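Local coordinates for TRAP dicarboxylate transporter-DctP subunit (Desulfovibrio desulfuricans subsp. desulfuricans, PDB 4NHB), which probably serves as the periplasmic solute-binding subunit of a TRAP transporter and binds sn-glycerol-3-phosphate, at residues 88-94 with 237-243; 143-147 with 266-270; 152-158 with 224-229; 168-174 with 188-194. All blocks are in the same frame, centred on the assembly; numbering follows the deposited sequence.

Contacts 1 and 2 are buried and touch where L143 and N144, just ahead of strand 146-155, meet strand 235-243, the two strands being neighbours in the main sheet: contact 1 pairs strand with strand, whereas contact 2 packs a helix on the start of strand 146-155 with one indole hydrogen bond. Contact 3 uses the far end of that same strand and is partly exposed, with waters and the side chain of E227 at its edge. Contact 4, also partly exposed, is a separate two-stranded parallel sheet that packs against contact 3. Contacts 1 and 4 both reach sn-glycerol-3-phosphate, the former at its hydroxyls and the latter at its phosphate.

Contact 1: residues 88-94 with 237-243; sequences QMCATGT and IHSLYIN. With G3P (sn-glycerol-3-phosphate), chain P.
From M89 opposite I242 to T92 opposite S239, strands 89-92 and 237-243 run antiparallel, their axes inclined at 157° and approaching to 4.7 Å. The pairing lies in the mixed sheet of a periplasmic binding protein fold, and here the residues just past strand 89-92 enter the ligand pocket. C90 with Y241 and T92 with S239 are the hydrogen-bonded pairs, and N243 N to Q88 O continues the ladder.

One face carries M89, A91, L240 and I242. The M89 chain bends at its last torsion (chi3 68°), which brings CE against L240 CB while CG rests 3.8 Å from I242 CG1; A91 CB meets L240 CD2. Helix 42-57 covers this side with M47 and F50.

On the other face Y241 lies across T92, whose CG2 is 3.7 Å from Y241 CE1, and the in-plane edge of the ring is turned to C90 O and T92 O. C90 SG stands oblique to that ring. A water bridges T92 O, S239 OG and Y241 OH; the phenol also bonds to T96, and S239 OG to N144.

Past the strand, G93 passes over the H238 imidazole in a CH-pi contact, its CA 3.7 Å from the ring centroid. E43 holds H238 ND1 and so would fix the ring's rotation, directing NE2 to the ligand. T94 OG1 bonds to E107, another ligand residue. The backbone supplies T94 N to G3P O1 at 3.1 Å, and H238 NE2 and G3P O2 share a hydrogen bond of 2.7 Å.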
# COMPACT_ATOMS: atom_id res chain seq x y z
N GLN A 88 -11.23 -0.66 16.21
CA GLN A 88 -12.23 -1.16 15.26
C GLN A 88 -11.71 -1.25 13.82
O GLN A 88 -12.11 -2.16 13.09
CB GLN A 88 -13.51 -0.32 15.29
CG GLN A 88 -14.25 -0.32 16.61
CD GLN A 88 -13.43 0.25 17.72
OE1 GLN A 88 -12.85 1.33 17.59
NE2 GLN A 88 -13.33 -0.48 18.83
N MET A 89 -10.84 -0.33 13.44
CA MET A 89 -10.36 -0.27 12.06
C MET A 89 -8.86 -0.03 11.93
O MET A 89 -8.21 0.43 12.86
CB MET A 89 -11.09 0.85 11.35
CG MET A 89 -12.55 0.57 11.20
SD MET A 89 -13.38 1.85 10.22
CE MET A 89 -12.67 1.60 8.58
N CYS A 90 -8.32 -0.33 10.75
CA CYS A 90 -6.91 -0.02 10.48
C CYS A 90 -6.73 0.15 8.99
O CYS A 90 -7.51 -0.38 8.22
CB CYS A 90 -5.96 -1.09 11.03
SG CYS A 90 -5.98 -2.71 10.26
N ALA A 91 -5.72 0.94 8.60
CA ALA A 91 -5.33 1.09 7.20
C ALA A 91 -3.98 0.43 7.01
O ALA A 91 -3.02 0.76 7.73
CB ALA A 91 -5.22 2.57 6.84
N THR A 92 -3.89 -0.49 6.07
CA THR A 92 -2.61 -1.11 5.76
C THR A 92 -2.67 -1.74 4.38
O THR A 92 -3.73 -1.64 3.69
CB THR A 92 -2.20 -2.09 6.89
OG1 THR A 92 -0.80 -2.38 6.80
CG2 THR A 92 -2.95 -3.41 6.82
N GLY A 93 -1.57 -2.35 3.96
CA GLY A 93 -1.46 -2.97 2.67
C GLY A 93 -1.20 -4.47 2.69
O GLY A 93 -1.88 -5.25 3.38
N THR A 94 -0.23 -4.91 1.89
CA THR A 94 -0.01 -6.34 1.71
C THR A 94 0.66 -7.02 2.92
O THR A 94 1.07 -8.21 2.86
CB THR A 94 0.81 -6.62 0.46
OG1 THR A 94 2.02 -5.85 0.54
CG2 THR A 94 0.02 -6.28 -0.83
N ILE A 237 -0.87 -0.65 -3.02
CA ILE A 237 -2.32 -0.62 -2.82
C ILE A 237 -2.60 -0.87 -1.33
O ILE A 237 -2.16 -1.87 -0.77
CB ILE A 237 -3.00 -1.74 -3.62
CG1 ILE A 237 -2.83 -1.50 -5.14
CG2 ILE A 237 -4.48 -1.86 -3.24
CD1 ILE A 237 -3.62 -0.31 -5.70
N HIS A 238 -3.30 0.06 -0.68
CA HIS A 238 -3.78 -0.18 0.69
C HIS A 238 -5.30 -0.27 0.80
O HIS A 238 -6.01 -0.03 -0.17
CB HIS A 238 -3.25 0.91 1.61
CG HIS A 238 -1.82 0.71 2.00
ND1 HIS A 238 -1.30 1.28 3.14
CD2 HIS A 238 -0.81 0.00 1.43
CE1 HIS A 238 -0.02 0.95 3.25
NE2 HIS A 238 0.31 0.19 2.22
N SER A 239 -5.79 -0.62 1.98
CA SER A 239 -7.23 -0.73 2.25
C SER A 239 -7.55 -0.25 3.62
O SER A 239 -6.70 -0.22 4.49
CB SER A 239 -7.72 -2.18 2.16
OG SER A 239 -7.32 -2.74 0.95
N LEU A 240 -8.81 0.12 3.81
CA LEU A 240 -9.35 0.28 5.15
C LEU A 240 -9.95 -1.07 5.55
O LEU A 240 -10.75 -1.66 4.81
CB LEU A 240 -10.42 1.37 5.22
CG LEU A 240 -10.03 2.77 4.72
CD1 LEU A 240 -11.22 3.70 4.90
CD2 LEU A 240 -8.80 3.30 5.45
N TYR A 241 -9.50 -1.58 6.69
CA TYR A 241 -9.99 -2.86 7.19
C TYR A 241 -10.83 -2.61 8.41
O TYR A 241 -10.52 -1.71 9.18
CB TYR A 241 -8.82 -3.74 7.57
CG TYR A 241 -7.96 -4.23 6.41
CD1 TYR A 241 -6.89 -3.48 5.95
CD2 TYR A 241 -8.20 -5.46 5.81
CE1 TYR A 241 -6.09 -3.93 4.91
CE2 TYR A 241 -7.43 -5.91 4.78
CZ TYR A 241 -6.37 -5.17 4.32
OH TYR A 241 -5.57 -5.67 3.29
N ILE A 242 -11.88 -3.41 8.61
CA ILE A 242 -12.72 -3.26 9.78
C ILE A 242 -12.89 -4.57 10.53
O ILE A 242 -12.98 -5.63 9.92
CB ILE A 242 -14.09 -2.66 9.44
CG1 ILE A 242 -14.90 -2.43 10.70
CG2 ILE A 242 -14.87 -3.55 8.43
CD1 ILE A 242 -15.90 -1.27 10.58
N ASN A 243 -12.88 -4.51 11.86
CA ASN A 243 -13.10 -5.71 12.63
C ASN A 243 -14.45 -6.28 12.23
O ASN A 243 -15.46 -5.58 12.31
CB ASN A 243 -13.11 -5.41 14.11
CG ASN A 243 -13.40 -6.64 14.93
OD1 ASN A 243 -14.55 -6.98 15.16
ND2 ASN A 243 -12.35 -7.34 15.32
O1 G3P P . 1.47 -2.50 1.01
C1 G3P P . 2.74 -2.79 1.51
C2 G3P P . 3.57 -1.50 1.64
O2 G3P P . 2.90 -0.61 2.49
C3 G3P P . 4.95 -1.84 2.21
O1P G3P P . 5.86 -0.87 1.78
O4P G3P P . 4.94 1.05 2.96
O2P G3P P . 6.71 -0.37 4.11
O3P G3P P . 7.36 1.14 2.24
P G3P P . 6.24 0.30 2.85
O HOH W 1 -4.76 -3.89 1.69

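Contact 2: residues 143-147 with 266-270; sequences LNAFP and ADDVW
A266 CB is the first bump of the helix, and it sits in a shallow hollow walled by N144, A145 and F146: N144 ND2 lies 3.6 Å from A266 CB, with A145 O and F146 CB closing the other sides. The amide that forms one wall is itself held, ND2 by A262 O one turn earlier in the helix and OD1 by L240 N of the adjoining strand.

One turn on, V269 fills the next recess. Its CG1, anti to the backbone N (chi1 174°), wedges between the F146 ring and P147, coming within 3.8 Å of F146 CD1 and 3.3 Å of P147 O. This is helix-on-sheet packing within the solute-binding fold: the long helix 252-286 lies against the beginning of strand 146-155, whose F146 reaches H238 of the ligand pocket.

W270 provides the flat surface on which the strand rests. P147 rides over one indole face, CD standing 3.4 Å from the centroid of the six-membered ring in a CH-pi contact, and CG reaches 3.5 Å from W270 CE3. F146 CA comes within 3.7 Å of W270 NE1. W270 NE1 donates to A145 O at 2.9 Å, a bent bond (134° at the hydrogen) with the oxygen lying out of the indole plane. L115, R119 and M122 of helix 115-122 also pack on the indole.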
# COMPACT_ATOMS: atom_id res chain seq x y z
N LEU A 143 -12.60 -3.16 3.21
CA LEU A 143 -13.69 -2.28 2.75
C LEU A 143 -13.42 -1.58 1.42
O LEU A 143 -14.34 -1.08 0.76
CB LEU A 143 -14.01 -1.23 3.81
CG LEU A 143 -14.67 -1.70 5.12
CD1 LEU A 143 -14.77 -0.55 6.14
CD2 LEU A 143 -16.06 -2.30 4.85
N ASN A 144 -12.15 -1.45 1.04
CA ASN A 144 -11.86 -0.79 -0.21
C ASN A 144 -10.44 -1.13 -0.67
O ASN A 144 -9.76 -1.95 -0.04
CB ASN A 144 -12.08 0.73 -0.06
CG ASN A 144 -11.13 1.40 0.94
OD1 ASN A 144 -10.17 0.80 1.43
ND2 ASN A 144 -11.45 2.64 1.29
N ALA A 145 -10.01 -0.51 -1.76
CA ALA A 145 -8.62 -0.58 -2.23
C ALA A 145 -8.27 0.76 -2.89
O ALA A 145 -9.09 1.34 -3.58
CB ALA A 145 -8.47 -1.70 -3.20
N PHE A 146 -7.07 1.28 -2.65
CA PHE A 146 -6.73 2.56 -3.18
C PHE A 146 -5.22 2.62 -3.28
O PHE A 146 -4.51 1.89 -2.57
CB PHE A 146 -7.32 3.69 -2.32
CG PHE A 146 -6.90 3.65 -0.86
CD1 PHE A 146 -5.70 4.20 -0.45
CD2 PHE A 146 -7.71 3.05 0.10
CE1 PHE A 146 -5.33 4.15 0.90
CE2 PHE A 146 -7.34 3.01 1.43
CZ PHE A 146 -6.15 3.56 1.83
N PRO A 147 -4.71 3.48 -4.15
CA PRO A 147 -3.26 3.41 -4.34
C PRO A 147 -2.49 4.38 -3.41
O PRO A 147 -3.02 5.42 -3.01
CB PRO A 147 -3.08 3.89 -5.77
CG PRO A 147 -4.23 4.90 -5.95
CD PRO A 147 -5.38 4.33 -5.15
N ALA A 266 -11.91 5.98 -0.96
CA ALA A 266 -11.03 5.33 -1.92
C ALA A 266 -11.06 6.05 -3.25
O ALA A 266 -10.02 6.30 -3.89
CB ALA A 266 -11.47 3.90 -2.11
N ASP A 267 -12.26 6.38 -3.69
CA ASP A 267 -12.45 7.10 -4.96
C ASP A 267 -11.66 8.44 -4.99
O ASP A 267 -11.04 8.79 -6.01
CB ASP A 267 -13.95 7.29 -5.26
CG ASP A 267 -14.61 6.00 -5.80
OD1 ASP A 267 -13.94 4.95 -5.94
OD2 ASP A 267 -15.83 6.00 -6.07
N ASP A 268 -11.64 9.14 -3.88
CA ASP A 268 -10.92 10.41 -3.76
C ASP A 268 -9.42 10.19 -3.92
O ASP A 268 -8.73 10.95 -4.60
CB ASP A 268 -11.19 11.03 -2.40
CG ASP A 268 -12.61 11.63 -2.27
OD1 ASP A 268 -13.30 11.77 -3.29
OD2 ASP A 268 -13.01 11.94 -1.15
N VAL A 269 -8.91 9.14 -3.28
CA VAL A 269 -7.47 8.86 -3.29
C VAL A 269 -7.01 8.44 -4.70
O VAL A 269 -5.93 8.89 -5.19
CB VAL A 269 -7.10 7.79 -2.28
CG1 VAL A 269 -5.64 7.42 -2.42
CG2 VAL A 269 -7.43 8.24 -0.83
N TRP A 270 -7.79 7.56 -5.35
CA TRP A 270 -7.47 7.14 -6.75
C TRP A 270 -7.29 8.38 -7.59
O TRP A 270 -6.44 8.45 -8.47
CB TRP A 270 -8.57 6.31 -7.41
CG TRP A 270 -8.57 4.90 -7.01
CD1 TRP A 270 -9.43 4.30 -6.14
CD2 TRP A 270 -7.69 3.88 -7.48
NE1 TRP A 270 -9.11 2.96 -6.00
CE2 TRP A 270 -8.04 2.68 -6.82
CE3 TRP A 270 -6.61 3.87 -8.37
CZ2 TRP A 270 -7.36 1.48 -7.02
CZ3 TRP A 270 -5.94 2.69 -8.58
CH2 TRP A 270 -6.32 1.50 -7.91

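Contact 3: residues 152-158 with 224-229; sequences HFYSKKP and ITPEIS
E227 O takes two donors, S155 N at 3.0 Å and a water at 2.6 Å. The same water donates to S155 OG, which lies 2.7 Å from it and in turn donates to K157 O at 2.9 Å, a bond that approaches from above the carbonyl plane. S155 thus ties the strand to the turn leaving it; its chi1 of 49° places OG between the backbone N and the carbonyl carbon, where both partners can be met.

The setting is an antiparallel pair in the main sheet of the solute-binding fold, with S155-E227 and F153-S229 as hydrogen-bonded pairs flanking Y154-I228. Strand 227-229 continues the sheet toward strand 290-292.

E227 bends at chi2 (-76°) and lies alongside P158, pointing the same way, with CG 3.7 Å from P158 CD. Its carboxylate atom OE1 goes to H292 NE2. On the opposite face I228 CG2 packs against F153 O and H152 CB. T225 crosses Y154, OG1 being 3.4 Å from Y154 CD1, though its hydrogen bond is to M221 O. T225 CG2 also meets the CG of K156, whose extended chain runs outward past I224. The F153 ring stacks with H233.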
# COMPACT_ATOMS: atom_id res chain seq x y z
N HIS A 152 9.38 3.74 -6.88
CA HIS A 152 10.56 4.19 -7.61
C HIS A 152 11.77 4.10 -6.69
O HIS A 152 11.64 4.28 -5.47
CB HIS A 152 10.36 5.63 -8.07
CG HIS A 152 9.13 5.82 -8.88
ND1 HIS A 152 8.89 5.08 -10.02
CD2 HIS A 152 8.04 6.62 -8.72
CE1 HIS A 152 7.73 5.43 -10.54
NE2 HIS A 152 7.18 6.36 -9.76
N PHE A 153 12.94 3.83 -7.27
CA PHE A 153 14.16 3.71 -6.47
C PHE A 153 14.64 5.06 -5.97
O PHE A 153 14.51 6.07 -6.65
CB PHE A 153 15.27 3.01 -7.26
CG PHE A 153 14.99 1.58 -7.50
CD1 PHE A 153 15.18 0.66 -6.50
CD2 PHE A 153 14.48 1.15 -8.72
CE1 PHE A 153 14.90 -0.68 -6.70
CE2 PHE A 153 14.17 -0.16 -8.92
CZ PHE A 153 14.40 -1.09 -7.91
N TYR A 154 15.16 5.07 -4.74
CA TYR A 154 15.90 6.20 -4.22
C TYR A 154 17.26 5.67 -3.70
O TYR A 154 17.32 4.58 -3.13
CB TYR A 154 15.13 6.90 -3.08
CG TYR A 154 14.74 6.01 -1.91
CD1 TYR A 154 15.61 5.84 -0.84
CD2 TYR A 154 13.51 5.34 -1.87
CE1 TYR A 154 15.29 5.04 0.20
CE2 TYR A 154 13.18 4.55 -0.82
CZ TYR A 154 14.07 4.39 0.22
OH TYR A 154 13.79 3.61 1.32
N SER A 155 18.34 6.43 -3.92
CA SER A 155 19.68 6.00 -3.50
C SER A 155 20.69 7.14 -3.45
O SER A 155 20.46 8.22 -4.00
CB SER A 155 20.21 4.96 -4.47
OG SER A 155 20.05 5.42 -5.79
N LYS A 156 21.83 6.89 -2.83
CA LYS A 156 22.88 7.90 -2.75
C LYS A 156 23.53 8.14 -4.11
O LYS A 156 23.85 9.27 -4.45
CB LYS A 156 23.91 7.53 -1.68
CG LYS A 156 23.28 7.56 -0.30
CD LYS A 156 24.25 7.37 0.84
CE LYS A 156 23.53 7.54 2.17
NZ LYS A 156 24.35 7.10 3.34
N LYS A 157 23.69 7.08 -4.90
CA LYS A 157 24.24 7.20 -6.25
C LYS A 157 23.31 6.47 -7.22
O LYS A 157 22.79 5.41 -6.88
CB LYS A 157 25.63 6.58 -6.30
CG LYS A 157 26.49 6.98 -5.11
CD LYS A 157 27.97 6.98 -5.42
CE LYS A 157 28.64 5.68 -5.00
NZ LYS A 157 30.12 5.80 -5.17
N PRO A 158 23.13 7.02 -8.44
CA PRO A 158 22.15 6.60 -9.46
C PRO A 158 22.06 5.11 -9.68
O PRO A 158 23.12 4.50 -9.79
CB PRO A 158 22.68 7.26 -10.72
CG PRO A 158 23.40 8.43 -10.26
CD PRO A 158 24.01 8.07 -8.96
N ILE A 224 18.90 12.98 1.44
CA ILE A 224 19.93 12.03 1.85
C ILE A 224 20.28 11.10 0.69
O ILE A 224 21.44 10.78 0.46
CB ILE A 224 19.45 11.23 3.10
CG1 ILE A 224 19.32 12.18 4.29
CG2 ILE A 224 20.39 10.11 3.45
CD1 ILE A 224 18.54 11.62 5.44
N THR A 225 19.25 10.67 -0.03
CA THR A 225 19.40 9.80 -1.19
C THR A 225 18.80 10.52 -2.38
O THR A 225 17.63 10.35 -2.70
CB THR A 225 18.62 8.49 -0.99
OG1 THR A 225 17.26 8.77 -0.59
CG2 THR A 225 19.28 7.66 0.09
N PRO A 226 19.59 11.37 -3.03
CA PRO A 226 18.99 12.34 -3.95
C PRO A 226 18.63 11.75 -5.31
O PRO A 226 17.94 12.41 -6.08
CB PRO A 226 20.08 13.42 -4.09
CG PRO A 226 21.12 13.08 -3.11
CD PRO A 226 21.02 11.64 -2.79
N GLU A 227 19.11 10.55 -5.61
CA GLU A 227 18.95 10.01 -6.95
C GLU A 227 17.75 9.07 -7.00
O GLU A 227 17.75 8.01 -6.41
CB GLU A 227 20.21 9.27 -7.40
CG GLU A 227 21.55 9.94 -6.96
CD GLU A 227 21.93 11.17 -7.78
OE1 GLU A 227 21.34 11.41 -8.85
OE2 GLU A 227 22.85 11.90 -7.34
N ILE A 228 16.72 9.48 -7.70
CA ILE A 228 15.56 8.62 -7.87
C ILE A 228 15.57 8.02 -9.27
O ILE A 228 15.80 8.74 -10.26
CB ILE A 228 14.26 9.39 -7.67
CG1 ILE A 228 13.99 9.61 -6.17
CG2 ILE A 228 13.10 8.57 -8.25
CD1 ILE A 228 14.95 10.55 -5.47
N SER A 229 15.34 6.72 -9.37
CA SER A 229 15.17 6.11 -10.70
C SER A 229 13.74 5.58 -10.83
O SER A 229 13.26 4.82 -10.01
CB SER A 229 16.19 5.00 -10.96
OG SER A 229 17.51 5.53 -11.21
O HOH W 2 17.84 5.51 -7.25
O HOH W 3 19.13 4.15 -8.84

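Contact 4: residues 168-174 with 188-194; sequences MRMRVPN and SGQPMPF. With G3P (sn-glycerol-3-phosphate), chain P.
S188 O receives M170 N and Q190 NE2 from opposite faces of its carbonyl plane. G189 CA comes within 4.0 Å of V172 CG1. Q190 N donates to M170 O at 2.7 Å, and its side chain, bent at chi2 (-73°), folds back so that NE2 also rests 3.7 Å from R169 CB. V172 N reaches Q190 O from well above the carbonyl plane. P191 CB packs against N174 and, at 4.2 Å, against V172 CG2.

M192 is used twice: N bonds V172 O, while O is gripped side-on by R171 NE and NH2, the latter at 2.9 Å, with the oxygen in the guanidinium plane. The two side chains cross, M192 CG touching R171 CG. Fixed flat in this way, R171 presents NH1 to G3P O3P at 2.7 Å and NH2 to G3P O2P at 2.8 Å, a two-pronged hold on the phosphate. The F194 ring has R171 NH1 at its edge and a cation-pi partner in K37.

The parallel strands form a beta-alpha-beta unit closed by helix 176-184, on whose T179 and A182 V172 packs; M170 leans on F153 of strand 146-155, and M192 touches A200 of helix 197-203.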
# COMPACT_ATOMS: atom_id res chain seq x y z
N MET A 168 25.01 -2.78 -2.65
CA MET A 168 24.09 -1.72 -2.24
C MET A 168 23.14 -2.24 -1.21
O MET A 168 22.41 -3.15 -1.48
CB MET A 168 23.25 -1.24 -3.41
CG MET A 168 23.95 -0.26 -4.31
SD MET A 168 22.73 0.54 -5.33
CE MET A 168 22.37 1.99 -4.37
N ARG A 169 23.15 -1.66 -0.02
CA ARG A 169 22.27 -2.08 1.03
C ARG A 169 20.94 -1.36 0.84
O ARG A 169 20.80 -0.21 1.22
CB ARG A 169 22.84 -1.72 2.40
CG ARG A 169 24.13 -2.47 2.76
CD ARG A 169 24.77 -1.89 4.02
NE ARG A 169 25.48 -2.93 4.77
CZ ARG A 169 26.70 -3.39 4.47
NH1 ARG A 169 27.25 -4.33 5.23
NH2 ARG A 169 27.37 -2.91 3.42
N MET A 170 19.96 -2.02 0.23
CA MET A 170 18.67 -1.32 0.03
C MET A 170 17.61 -1.73 1.05
O MET A 170 17.38 -2.91 1.29
CB MET A 170 18.13 -1.55 -1.38
CG MET A 170 19.06 -1.20 -2.49
SD MET A 170 19.33 0.53 -2.69
CE MET A 170 17.98 0.97 -3.75
N ARG A 171 16.93 -0.76 1.61
CA ARG A 171 15.78 -1.06 2.45
C ARG A 171 14.72 -1.80 1.65
O ARG A 171 14.50 -1.50 0.50
CB ARG A 171 15.18 0.21 3.01
CG ARG A 171 14.06 -0.06 4.04
CD ARG A 171 12.66 0.20 3.41
NE ARG A 171 11.58 -0.34 4.23
CZ ARG A 171 10.29 -0.08 4.03
NH1 ARG A 171 9.91 0.72 3.04
NH2 ARG A 171 9.39 -0.63 4.80
N VAL A 172 14.08 -2.76 2.29
CA VAL A 172 12.89 -3.39 1.74
C VAL A 172 11.92 -3.56 2.88
O VAL A 172 12.33 -3.67 4.01
CB VAL A 172 13.17 -4.77 1.11
CG1 VAL A 172 14.16 -4.63 -0.03
CG2 VAL A 172 13.70 -5.73 2.14
N PRO A 173 10.62 -3.53 2.57
CA PRO A 173 9.62 -3.85 3.59
C PRO A 173 9.77 -5.30 4.02
O PRO A 173 10.21 -6.10 3.19
CB PRO A 173 8.30 -3.69 2.83
CG PRO A 173 8.56 -2.64 1.80
CD PRO A 173 10.01 -3.00 1.34
N ASN A 174 9.42 -5.61 5.26
CA ASN A 174 9.52 -6.98 5.78
C ASN A 174 8.25 -7.77 5.49
O ASN A 174 7.49 -8.11 6.38
CB ASN A 174 9.79 -6.98 7.28
CG ASN A 174 10.32 -8.33 7.80
OD1 ASN A 174 10.60 -9.24 7.03
ND2 ASN A 174 10.44 -8.44 9.10
N SER A 188 20.57 -6.57 -2.36
CA SER A 188 20.83 -7.00 -1.00
C SER A 188 19.83 -6.32 -0.08
O SER A 188 20.10 -5.20 0.35
CB SER A 188 22.23 -6.57 -0.55
OG SER A 188 23.23 -7.21 -1.29
N GLY A 189 18.73 -6.98 0.24
CA GLY A 189 17.63 -6.32 0.94
C GLY A 189 17.83 -6.18 2.43
O GLY A 189 18.27 -7.11 3.09
N GLN A 190 17.50 -5.02 2.98
CA GLN A 190 17.55 -4.82 4.41
C GLN A 190 16.12 -4.63 4.91
O GLN A 190 15.58 -3.50 4.89
CB GLN A 190 18.40 -3.62 4.75
CG GLN A 190 19.65 -3.46 3.85
CD GLN A 190 20.73 -4.48 4.15
OE1 GLN A 190 21.01 -4.80 5.32
NE2 GLN A 190 21.34 -5.01 3.10
N PRO A 191 15.48 -5.74 5.35
CA PRO A 191 14.08 -5.65 5.78
C PRO A 191 13.94 -4.78 7.00
O PRO A 191 14.69 -4.94 7.96
CB PRO A 191 13.70 -7.09 6.14
CG PRO A 191 14.80 -7.94 5.58
CD PRO A 191 16.02 -7.10 5.55
N MET A 192 12.98 -3.86 6.96
CA MET A 192 12.60 -3.12 8.15
C MET A 192 11.23 -2.45 7.96
O MET A 192 10.88 -2.01 6.85
CB MET A 192 13.65 -2.08 8.47
CG MET A 192 13.73 -0.97 7.46
SD MET A 192 15.12 0.13 7.82
CE MET A 192 16.52 -0.78 7.21
N PRO A 193 10.42 -2.38 9.04
CA PRO A 193 9.17 -1.63 8.93
C PRO A 193 9.37 -0.18 8.46
O PRO A 193 10.41 0.45 8.67
CB PRO A 193 8.62 -1.63 10.36
CG PRO A 193 9.22 -2.81 10.99
CD PRO A 193 10.53 -3.09 10.32
N PHE A 194 8.32 0.35 7.84
CA PHE A 194 8.37 1.72 7.35
C PHE A 194 8.76 2.75 8.43
O PHE A 194 9.52 3.70 8.18
CB PHE A 194 7.01 2.08 6.78
CG PHE A 194 7.01 3.40 6.10
CD1 PHE A 194 7.69 3.54 4.89
CD2 PHE A 194 6.39 4.50 6.66
CE1 PHE A 194 7.72 4.77 4.24
CE2 PHE A 194 6.43 5.74 6.03
CZ PHE A 194 7.08 5.87 4.83
O1 G3P P . 1.47 -2.50 1.01
C1 G3P P . 2.74 -2.79 1.51
C2 G3P P . 3.57 -1.50 1.64
O2 G3P P . 2.90 -0.61 2.49
C3 G3P P . 4.95 -1.84 2.21
O1P G3P P . 5.86 -0.87 1.78
O4P G3P P . 4.94 1.05 2.96
O2P G3P P . 6.71 -0.37 4.11
O3P G3P P . 7.36 1.14 2.24
P G3P P . 6.24 0.30 2.85
O HOH W 4 21.78 -4.67 -3.56